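Local coordinates for protein cytosine-specific methyltransferase (Escherichia coli O157:H7 EDL933, PDB 3G7U) that probably methylates cytosine in DNA at the C5 position with S-adenosyl-L-methionine as methyl donor, as part of a restriction system, at residues Q265-F273 with I311-I319; I188-A196 with R284-P292. All coordinates share one frame; numbering follows the deposited sequence.

Contact 1: Q265-F273 with I311-I319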
loop_
_atom_site.group_PDB
_atom_site.type_symbol
_atom_site.label_atom_id
_atom_site.label_comp_id
_atom_site.label_asym_id
_atom_site.label_seq_id
_atom_site.Cartn_x
_atom_site.Cartn_y
_atom_site.Cartn_z
ATOM N N GLN A 265 -18.851 -24.674 -0.143
ATOM C CA GLN A 265 -19.822 -23.644 -0.414
ATOM C C GLN A 265 -20.952 -23.646 0.622
ATOM O O GLN A 265 -21.399 -22.587 1.060
ATOM C CB GLN A 265 -20.368 -23.876 -1.810
ATOM C CG GLN A 265 -21.165 -22.766 -2.387
ATOM C CD GLN A 265 -21.349 -22.907 -3.889
ATOM O OE1 GLN A 265 -22.305 -22.380 -4.448
ATOM N NE2 GLN A 265 -20.437 -23.614 -4.545
ATOM N N GLU A 266 -21.406 -24.835 1.026
ATOM C CA GLU A 266 -22.493 -24.928 2.009
ATOM C C GLU A 266 -22.007 -24.514 3.400
ATOM O O GLU A 266 -22.718 -23.857 4.162
ATOM C CB GLU A 266 -23.105 -26.334 2.011
ATOM C CG GLU A 266 -24.225 -26.491 0.973
ATOM C CD GLU A 266 -24.471 -27.945 0.534
ATOM O OE1 GLU A 266 -23.904 -28.890 1.143
ATOM O OE2 GLU A 266 -25.238 -28.133 -0.440
ATOM N N ARG A 267 -20.770 -24.861 3.702
ATOM C CA ARG A 267 -20.151 -24.456 4.935
ATOM C C ARG A 267 -20.016 -22.924 4.993
ATOM O O ARG A 267 -20.317 -22.327 6.027
ATOM C CB ARG A 267 -18.798 -25.119 5.041
ATOM C CG ARG A 267 -18.442 -25.597 6.410
ATOM C CD ARG A 267 -17.240 -26.484 6.347
ATOM N NE ARG A 267 -16.038 -25.751 5.975
ATOM C CZ ARG A 267 -15.124 -26.215 5.129
ATOM N NH1 ARG A 267 -15.285 -27.407 4.569
ATOM N NH2 ARG A 267 -14.059 -25.486 4.829
ATOM N N TYR A 268 -19.598 -22.295 3.889
ATOM C CA TYR A 268 -19.451 -20.836 3.856
ATOM C C TYR A 268 -20.806 -20.137 3.916
ATOM O O TYR A 268 -20.953 -19.117 4.605
ATOM C CB TYR A 268 -18.692 -20.361 2.605
ATOM C CG TYR A 268 -17.233 -20.727 2.529
ATOM C CD1 TYR A 268 -16.540 -21.266 3.616
ATOM C CD2 TYR A 268 -16.521 -20.521 1.344
ATOM C CE1 TYR A 268 -15.195 -21.594 3.527
ATOM C CE2 TYR A 268 -15.152 -20.849 1.254
ATOM C CZ TYR A 268 -14.511 -21.374 2.348
ATOM O OH TYR A 268 -13.195 -21.705 2.233
ATOM N N ALA A 269 -21.793 -20.674 3.201
ATOM C CA ALA A 269 -23.166 -20.141 3.257
ATOM C C ALA A 269 -23.713 -20.129 4.683
ATOM O O ALA A 269 -24.546 -19.292 5.016
ATOM C CB ALA A 269 -24.091 -20.938 2.356
ATOM N N SER A 270 -23.215 -21.039 5.520
ATOM C CA SER A 270 -23.751 -21.161 6.864
ATOM C C SER A 270 -23.065 -20.231 7.866
ATOM O O SER A 270 -23.509 -20.104 9.005
ATOM C CB SER A 270 -23.719 -22.620 7.315
ATOM O OG SER A 270 -24.648 -23.380 6.553
ATOM N N LEU A 271 -22.005 -19.544 7.429
ATOM C CA LEU A 271 -21.275 -18.649 8.334
ATOM C C LEU A 271 -22.060 -17.371 8.645
ATOM O O LEU A 271 -22.648 -16.735 7.760
ATOM C CB LEU A 271 -19.871 -18.333 7.785
ATOM C CG LEU A 271 -18.891 -19.503 7.666
ATOM C CD1 LEU A 271 -17.609 -19.038 7.000
ATOM C CD2 LEU A 271 -18.574 -20.141 9.031
ATOM N N SER A 272 -22.126 -17.020 9.925
ATOM C CA SER A 272 -22.679 -15.725 10.303
ATOM C C SER A 272 -21.575 -14.672 10.122
ATOM O O SER A 272 -20.385 -15.003 10.079
ATOM C CB SER A 272 -23.198 -15.737 11.755
ATOM O OG SER A 272 -24.384 -16.514 11.899
ATOM N N PHE A 273 -21.973 -13.411 10.008
ATOM C CA PHE A 273 -21.016 -12.305 9.946
ATOM C C PHE A 273 -19.934 -12.408 11.038
ATOM O O PHE A 273 -20.232 -12.684 12.207
ATOM C CB PHE A 273 -21.757 -10.989 10.061
ATOM C CG PHE A 273 -22.800 -10.778 8.997
ATOM C CD1 PHE A 273 -22.630 -11.271 7.708
ATOM C CD2 PHE A 273 -23.940 -10.043 9.273
ATOM C CE1 PHE A 273 -23.595 -11.036 6.715
ATOM C CE2 PHE A 273 -24.912 -9.815 8.292
ATOM C CZ PHE A 273 -24.739 -10.321 7.014
ATOM N N ILE A 311 -14.042 -14.478 3.607
ATOM C CA ILE A 311 -15.255 -14.929 2.926
ATOM C C ILE A 311 -16.164 -13.739 2.738
ATOM O O ILE A 311 -16.318 -12.888 3.656
ATOM C CB ILE A 311 -15.975 -16.024 3.774
ATOM C CG1 ILE A 311 -15.003 -17.155 4.119
ATOM C CG2 ILE A 311 -17.255 -16.558 3.112
ATOM C CD1 ILE A 311 -14.350 -17.811 2.939
ATOM N N HIS A 312 -16.773 -13.661 1.564
ATOM C CA HIS A 312 -17.684 -12.605 1.231
ATOM C C HIS A 312 -18.887 -12.618 2.205
ATOM O O HIS A 312 -19.304 -13.708 2.636
ATOM C CB HIS A 312 -18.183 -12.863 -0.178
ATOM C CG HIS A 312 -18.838 -11.685 -0.806
ATOM N ND1 HIS A 312 -20.172 -11.395 -0.627
ATOM C CD2 HIS A 312 -18.342 -10.709 -1.602
ATOM C CE1 HIS A 312 -20.470 -10.287 -1.289
ATOM N NE2 HIS A 312 -19.382 -9.860 -1.903
ATOM N N PRO A 313 -19.415 -11.432 2.566
ATOM C CA PRO A 313 -20.487 -11.394 3.587
ATOM C C PRO A 313 -21.792 -12.051 3.148
ATOM O O PRO A 313 -22.504 -12.632 3.999
ATOM C CB PRO A 313 -20.703 -9.901 3.814
ATOM C CG PRO A 313 -20.220 -9.229 2.543
ATOM C CD PRO A 313 -19.048 -10.067 2.121
ATOM N N TYR A 314 -22.084 -11.968 1.852
ATOM C CA TYR A 314 -23.356 -12.435 1.286
ATOM C C TYR A 314 -23.227 -13.706 0.422
ATOM O O TYR A 314 -24.095 -14.588 0.476
ATOM C CB TYR A 314 -24.013 -11.307 0.502
ATOM C CG TYR A 314 -24.229 -10.042 1.324
ATOM C CD1 TYR A 314 -24.812 -10.091 2.599
ATOM C CD2 TYR A 314 -23.863 -8.794 0.823
ATOM C CE1 TYR A 314 -25.017 -8.927 3.350
ATOM C CE2 TYR A 314 -24.061 -7.620 1.570
ATOM C CZ TYR A 314 -24.637 -7.699 2.820
ATOM O OH TYR A 314 -24.829 -6.533 3.540
ATOM N N HIS A 315 -22.146 -13.799 -0.350
ATOM C CA HIS A 315 -21.906 -14.947 -1.222
ATOM C C HIS A 315 -21.071 -16.007 -0.551
ATOM O O HIS A 315 -20.157 -15.707 0.231
ATOM C CB HIS A 315 -21.242 -14.518 -2.550
ATOM C CG HIS A 315 -22.029 -13.500 -3.307
ATOM N ND1 HIS A 315 -23.329 -13.714 -3.707
ATOM C CD2 HIS A 315 -21.708 -12.257 -3.728
ATOM C CE1 HIS A 315 -23.776 -12.647 -4.341
ATOM N NE2 HIS A 315 -22.815 -11.742 -4.355
ATOM N N PRO A 316 -21.365 -17.279 -0.859
ATOM C CA PRO A 316 -20.632 -18.359 -0.228
ATOM C C PRO A 316 -19.260 -18.667 -0.861
ATOM O O PRO A 316 -19.041 -19.750 -1.391
ATOM C CB PRO A 316 -21.592 -19.547 -0.359
ATOM C CG PRO A 316 -22.386 -19.262 -1.605
ATOM C CD PRO A 316 -22.452 -17.766 -1.743
ATOM N N ARG A 317 -18.303 -17.738 -0.734
ATOM C CA ARG A 317 -17.056 -17.852 -1.473
ATOM C C ARG A 317 -15.999 -16.948 -0.829
ATOM O O ARG A 317 -16.357 -16.002 -0.120
ATOM C CB ARG A 317 -17.277 -17.430 -2.939
ATOM C CG ARG A 317 -17.877 -16.044 -3.108
ATOM C CD ARG A 317 -17.662 -15.575 -4.529
ATOM N NE ARG A 317 -18.199 -14.255 -4.859
ATOM C CZ ARG A 317 -17.614 -13.078 -4.589
ATOM N NH1 ARG A 317 -16.455 -13.027 -3.939
ATOM N NH2 ARG A 317 -18.174 -11.947 -5.011
ATOM N N VAL A 318 -14.714 -17.205 -1.100
ATOM C CA VAL A 318 -13.688 -16.233 -0.746
ATOM C C VAL A 318 -13.856 -14.998 -1.617
ATOM O O VAL A 318 -14.491 -15.073 -2.676
ATOM C CB VAL A 318 -12.273 -16.807 -0.925
ATOM C CG1 VAL A 318 -12.084 -17.997 -0.001
ATOM C CG2 VAL A 318 -12.064 -17.276 -2.351
ATOM N N ILE A 319 -13.343 -13.855 -1.164
ATOM C CA ILE A 319 -13.429 -12.605 -1.936
ATOM C C ILE A 319 -12.519 -12.664 -3.180
ATOM O O ILE A 319 -11.594 -13.479 -3.210
ATOM C CB ILE A 319 -13.104 -11.349 -1.038
ATOM C CG1 ILE A 319 -11.676 -11.430 -0.463
ATOM C CG2 ILE A 319 -14.232 -11.186 0.072
ATOM C CD1 ILE A 319 -11.275 -10.150 0.327
#
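The ring of Y268 takes the CD1 methyl of I311 over one face, a CH-pi contact with the carbon 3.6 Å from the ring centroid and 14° off the normal. I311 is modelled in two conformers, and this contact belongs to one of them. At the ring edge, P316 O lies near the plane, 3.8 Å from Y268 CD2. F273 also meets a carbonyl edge-on: its CE1 is 3.3 Å from P313 O, while its CZ comes obliquely to within 3.9 Å of Y314 CE1. Within 311-319, P313 CB sits over the centre of the Y314 ring and the H312 ring is sandwiched between H315 CD2 and P313 CD. At the rim of that imidazole, ND1 accepts two backbone N-H groups, from H315 (N to ND1 3.1 Å) and Y314, both tilted from the ring plane; ND1 is therefore probably unprotonated.

P316, centre of an inverse gamma turn, lies beside Y268 against the helix, with CB 3.4 Å from Q265 O and 3.9 Å from A269 CB. Q265 reaches the same pyrrolidine because its CG stands anti to the backbone N (chi1 -168°), so that CG passes aslant P316 CG. With no hydrogen bond across it, the interface is held by van der Waals and CH-pi contacts. Its place in the sequence is consistent with the small domain of a C5-methyltransferase.

Helix 262-269 thus presents its last turn and the chain after it to an irregular loop leading into helix 321-328. R317 ties that loop to helix 321-328 through a salt bridge to E323, H260 packs edge-to-face with Y268, and V318 N bonds to H260, just ahead of helix 262-269.

Contact 2: I188-A196 with R284-P292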
loop_
_atom_site.group_PDB
_atom_site.type_symbol
_atom_site.label_atom_id
_atom_site.label_comp_id
_atom_site.label_asym_id
_atom_site.label_seq_id
_atom_site.Cartn_x
_atom_site.Cartn_y
_atom_site.Cartn_z
ATOM N N ILE A 188 -13.252 12.539 8.546
ATOM C CA ILE A 188 -13.198 11.221 7.886
ATOM C C ILE A 188 -14.452 10.381 8.119
ATOM O O ILE A 188 -14.730 9.988 9.241
ATOM C CB ILE A 188 -11.966 10.375 8.359
ATOM C CG1 ILE A 188 -10.633 11.066 8.051
ATOM C CG2 ILE A 188 -11.984 9.014 7.699
ATOM C CD1 ILE A 188 -10.360 11.320 6.573
ATOM N N ASP A 189 -15.199 10.091 7.055
ATOM C CA ASP A 189 -16.312 9.143 7.153
ATOM C C ASP A 189 -15.803 7.703 7.004
ATOM O O ASP A 189 -15.085 7.404 6.041
ATOM C CB ASP A 189 -17.373 9.456 6.101
ATOM C CG ASP A 189 -18.106 10.765 6.389
ATOM O OD1 ASP A 189 -18.744 10.859 7.466
ATOM O OD2 ASP A 189 -18.035 11.693 5.549
ATOM N N PRO A 190 -16.143 6.826 7.973
ATOM C CA PRO A 190 -15.767 5.410 7.966
ATOM C C PRO A 190 -16.368 4.669 6.771
ATOM O O PRO A 190 -17.465 4.998 6.309
ATOM C CB PRO A 190 -16.351 4.877 9.269
ATOM C CG PRO A 190 -17.431 5.860 9.623
ATOM C CD PRO A 190 -16.937 7.176 9.163
ATOM N N VAL A 191 -15.616 3.705 6.242
ATOM C CA VAL A 191 -16.061 2.952 5.074
ATOM C C VAL A 191 -16.097 1.517 5.523
ATOM O O VAL A 191 -15.056 0.944 5.791
ATOM C CB VAL A 191 -15.074 3.090 3.876
ATOM C CG1 VAL A 191 -15.648 2.414 2.646
ATOM C CG2 VAL A 191 -14.858 4.543 3.558
ATOM N N THR A 192 -17.289 0.946 5.639
ATOM C CA THR A 192 -17.462 -0.443 6.016
ATOM C C THR A 192 -17.331 -1.324 4.775
ATOM O O THR A 192 -17.308 -0.813 3.639
ATOM C CB THR A 192 -18.872 -0.673 6.604
ATOM O OG1 THR A 192 -19.834 -0.219 5.648
ATOM C CG2 THR A 192 -19.046 0.147 7.893
ATOM N N VAL A 193 -17.267 -2.629 5.020
ATOM C CA VAL A 193 -17.243 -3.663 3.960
ATOM C C VAL A 193 -18.356 -3.423 2.935
ATOM O O VAL A 193 -18.117 -3.363 1.730
ATOM C CB VAL A 193 -17.355 -5.084 4.590
ATOM C CG1 VAL A 193 -17.533 -6.188 3.509
ATOM C CG2 VAL A 193 -16.155 -5.358 5.466
ATOM N N LYS A 194 -19.580 -3.223 3.416
ATOM C CA LYS A 194 -20.726 -3.063 2.544
ATOM C C LYS A 194 -20.555 -1.884 1.620
ATOM O O LYS A 194 -20.904 -1.956 0.448
ATOM C CB LYS A 194 -22.012 -2.952 3.398
ATOM C CG LYS A 194 -23.259 -2.392 2.725
ATOM C CD LYS A 194 -24.445 -2.422 3.728
ATOM C CE LYS A 194 -25.818 -2.515 3.037
ATOM N NZ LYS A 194 -26.919 -2.932 4.002
ATOM N N ASP A 195 -20.010 -0.782 2.131
ATOM C CA ASP A 195 -19.798 0.400 1.282
ATOM C C ASP A 195 -18.687 0.158 0.267
ATOM O O ASP A 195 -18.764 0.633 -0.867
ATOM C CB ASP A 195 -19.370 1.618 2.113
ATOM C CG ASP A 195 -20.389 2.010 3.185
ATOM O OD1 ASP A 195 -21.609 1.903 2.935
ATOM O OD2 ASP A 195 -19.945 2.438 4.279
ATOM N N ALA A 196 -17.645 -0.559 0.684
ATOM C CA ALA A 196 -16.455 -0.683 -0.204
ATOM C C ALA A 196 -16.777 -1.594 -1.374
ATOM O O ALA A 196 -16.317 -1.358 -2.479
ATOM C CB ALA A 196 -15.265 -1.248 0.574
ATOM N N ARG A 284 -15.775 -14.982 7.646
ATOM C CA ARG A 284 -16.737 -14.170 6.917
ATOM C C ARG A 284 -16.701 -12.715 7.355
ATOM O O ARG A 284 -16.728 -12.411 8.554
ATOM C CB ARG A 284 -18.150 -14.762 7.005
ATOM C CG ARG A 284 -19.258 -13.883 6.459
ATOM C CD ARG A 284 -20.478 -14.694 6.105
ATOM N NE ARG A 284 -20.493 -15.069 4.688
ATOM C CZ ARG A 284 -21.388 -15.870 4.130
ATOM N NH1 ARG A 284 -22.346 -16.427 4.878
ATOM N NH2 ARG A 284 -21.318 -16.130 2.826
ATOM N N LEU A 285 -16.627 -11.823 6.369
ATOM C CA LEU A 285 -16.684 -10.387 6.601
ATOM C C LEU A 285 -18.043 -9.979 7.155
ATOM O O LEU A 285 -19.081 -10.532 6.774
ATOM C CB LEU A 285 -16.440 -9.611 5.311
ATOM C CG LEU A 285 -15.021 -9.732 4.716
ATOM C CD1 LEU A 285 -14.976 -9.297 3.277
ATOM C CD2 LEU A 285 -14.064 -8.879 5.537
ATOM N N ASP A 286 -18.018 -8.999 8.055
ATOM C CA ASP A 286 -19.235 -8.362 8.532
ATOM C C ASP A 286 -19.420 -7.158 7.654
ATOM O O ASP A 286 -18.529 -6.287 7.579
ATOM C CB ASP A 286 -19.055 -7.976 10.013
ATOM C CG ASP A 286 -20.265 -7.224 10.617
ATOM O OD1 ASP A 286 -21.214 -6.775 9.925
ATOM O OD2 ASP A 286 -20.217 -7.042 11.852
ATOM N N PRO A 287 -20.580 -7.072 6.984
ATOM C CA PRO A 287 -20.838 -5.958 6.067
ATOM C C PRO A 287 -20.841 -4.570 6.727
ATOM O O PRO A 287 -20.594 -3.564 6.051
ATOM C CB PRO A 287 -22.219 -6.281 5.487
ATOM C CG PRO A 287 -22.809 -7.267 6.404
ATOM C CD PRO A 287 -21.718 -8.011 7.064
ATOM N N ASN A 288 -21.154 -4.524 8.025
ATOM C CA ASN A 288 -21.127 -3.265 8.784
ATOM C C ASN A 288 -19.851 -3.122 9.618
ATOM O O ASN A 288 -19.745 -2.236 10.459
ATOM C CB ASN A 288 -22.379 -3.162 9.671
ATOM C CG ASN A 288 -23.669 -3.117 8.855
ATOM O OD1 ASN A 288 -23.840 -2.287 7.948
ATOM N ND2 ASN A 288 -24.582 -4.018 9.171
ATOM N N GLY A 289 -18.896 -4.012 9.379
ATOM C CA GLY A 289 -17.600 -3.987 10.041
ATOM C C GLY A 289 -16.532 -3.647 9.009
ATOM O O GLY A 289 -16.841 -3.093 7.978
ATOM N N PHE A 290 -15.289 -3.988 9.307
ATOM C CA PHE A 290 -14.159 -3.728 8.421
ATOM C C PHE A 290 -13.416 -5.019 8.150
ATOM O O PHE A 290 -13.577 -6.036 8.860
ATOM C CB PHE A 290 -13.195 -2.724 9.080
ATOM C CG PHE A 290 -13.857 -1.459 9.547
ATOM C CD1 PHE A 290 -14.111 -0.426 8.659
ATOM C CD2 PHE A 290 -14.236 -1.304 10.884
ATOM C CE1 PHE A 290 -14.750 0.757 9.073
ATOM C CE2 PHE A 290 -14.879 -0.123 11.316
ATOM C CZ PHE A 290 -15.121 0.908 10.411
ATOM N N CYS A 291 -12.555 -4.987 7.141
ATOM C CA CYS A 291 -11.784 -6.156 6.778
ATOM C C CYS A 291 -10.666 -6.327 7.805
ATOM O O CYS A 291 -9.933 -5.374 8.065
ATOM C CB CYS A 291 -11.232 -5.970 5.358
ATOM S SG CYS A 291 -10.347 -7.387 4.705
ATOM N N PRO A 292 -10.527 -7.521 8.406
ATOM C CA PRO A 292 -9.413 -7.713 9.351
ATOM C C PRO A 292 -8.055 -7.639 8.617
ATOM O O PRO A 292 -8.033 -7.474 7.393
ATOM C CB PRO A 292 -9.639 -9.124 9.915
ATOM C CG PRO A 292 -10.923 -9.603 9.387
ATOM C CD PRO A 292 -11.329 -8.743 8.225
HETATM O O HOH W 1 -22.518 -0.247 6.520
#
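V193 and K194 plug the start of helix 193-196 into the turn at P287-G289, and here the packing is close. V193 N donates to G289 O at 3.0 Å and 164°. K194 N donates to P287 O at 2.8 Å, lying in the carbonyl plane on a lone pair. Two N-H groups of the first helical turn are thus satisfied by loop carbonyls. T192, the N-cap residue, is wedged in as well, its CB 3.4 Å from both P287 O and G289 O. With CG1 anti to its backbone N (chi1 172°), V193 spreads its methyls over the loop: CG1 is 4.0 Å from L285 CB, and CG2 presses to 3.3 Å from D286 O. The turn itself is type I, D286 to G289, with an Asx turn added as N288 N bonds to D286 OD1 from above the carboxylate plane.

The looser side begins at T192 OG1, which a water bridges to N288 OD1, 2.8 Å from each; T192 N gives D195 OD2 a weak bond. K194 begins against P287 but its extended chain carries the amine away from the loop. On the flank, F290 turns its ring edge to V191 O, 3.3 Å from CE1; that carbonyl is buried and has no hydrogen-bonding partner in the model.

The contact docks a short, N-capped helix, following strand 163-171 of the main sheet, onto the loop before helix 321-328. L285, C291 and A196 rest on L327 of that helix, and V191 and A196 pack on F226 of helix 225-231. Backbone bonds of C291 to P159 and I161 join the loop to the segment that leads into strand 163-171.

The segments of the two contacts alternate along the chain, 284-292 falling between the halves of contact 1, and the contact centres are about 16 Å apart. R284 of contact 2 is the main bridge. Its NE lies 2.7 Å from H312 O and its NH2 2.9 Å from H315 O, the first a probable hydrogen bond, the second a weak one, while NH1 bonds to L271 O, so one guanidinium binds both segments of contact 1. P287 adds apolar touches to F273 and Y314, and a backbone bond pairs L285 with I311. The centre of contact 1 lies about 27 Å from the chain centre, farther out than contact 2. Both lie away from C81, the predicted catalytic residue.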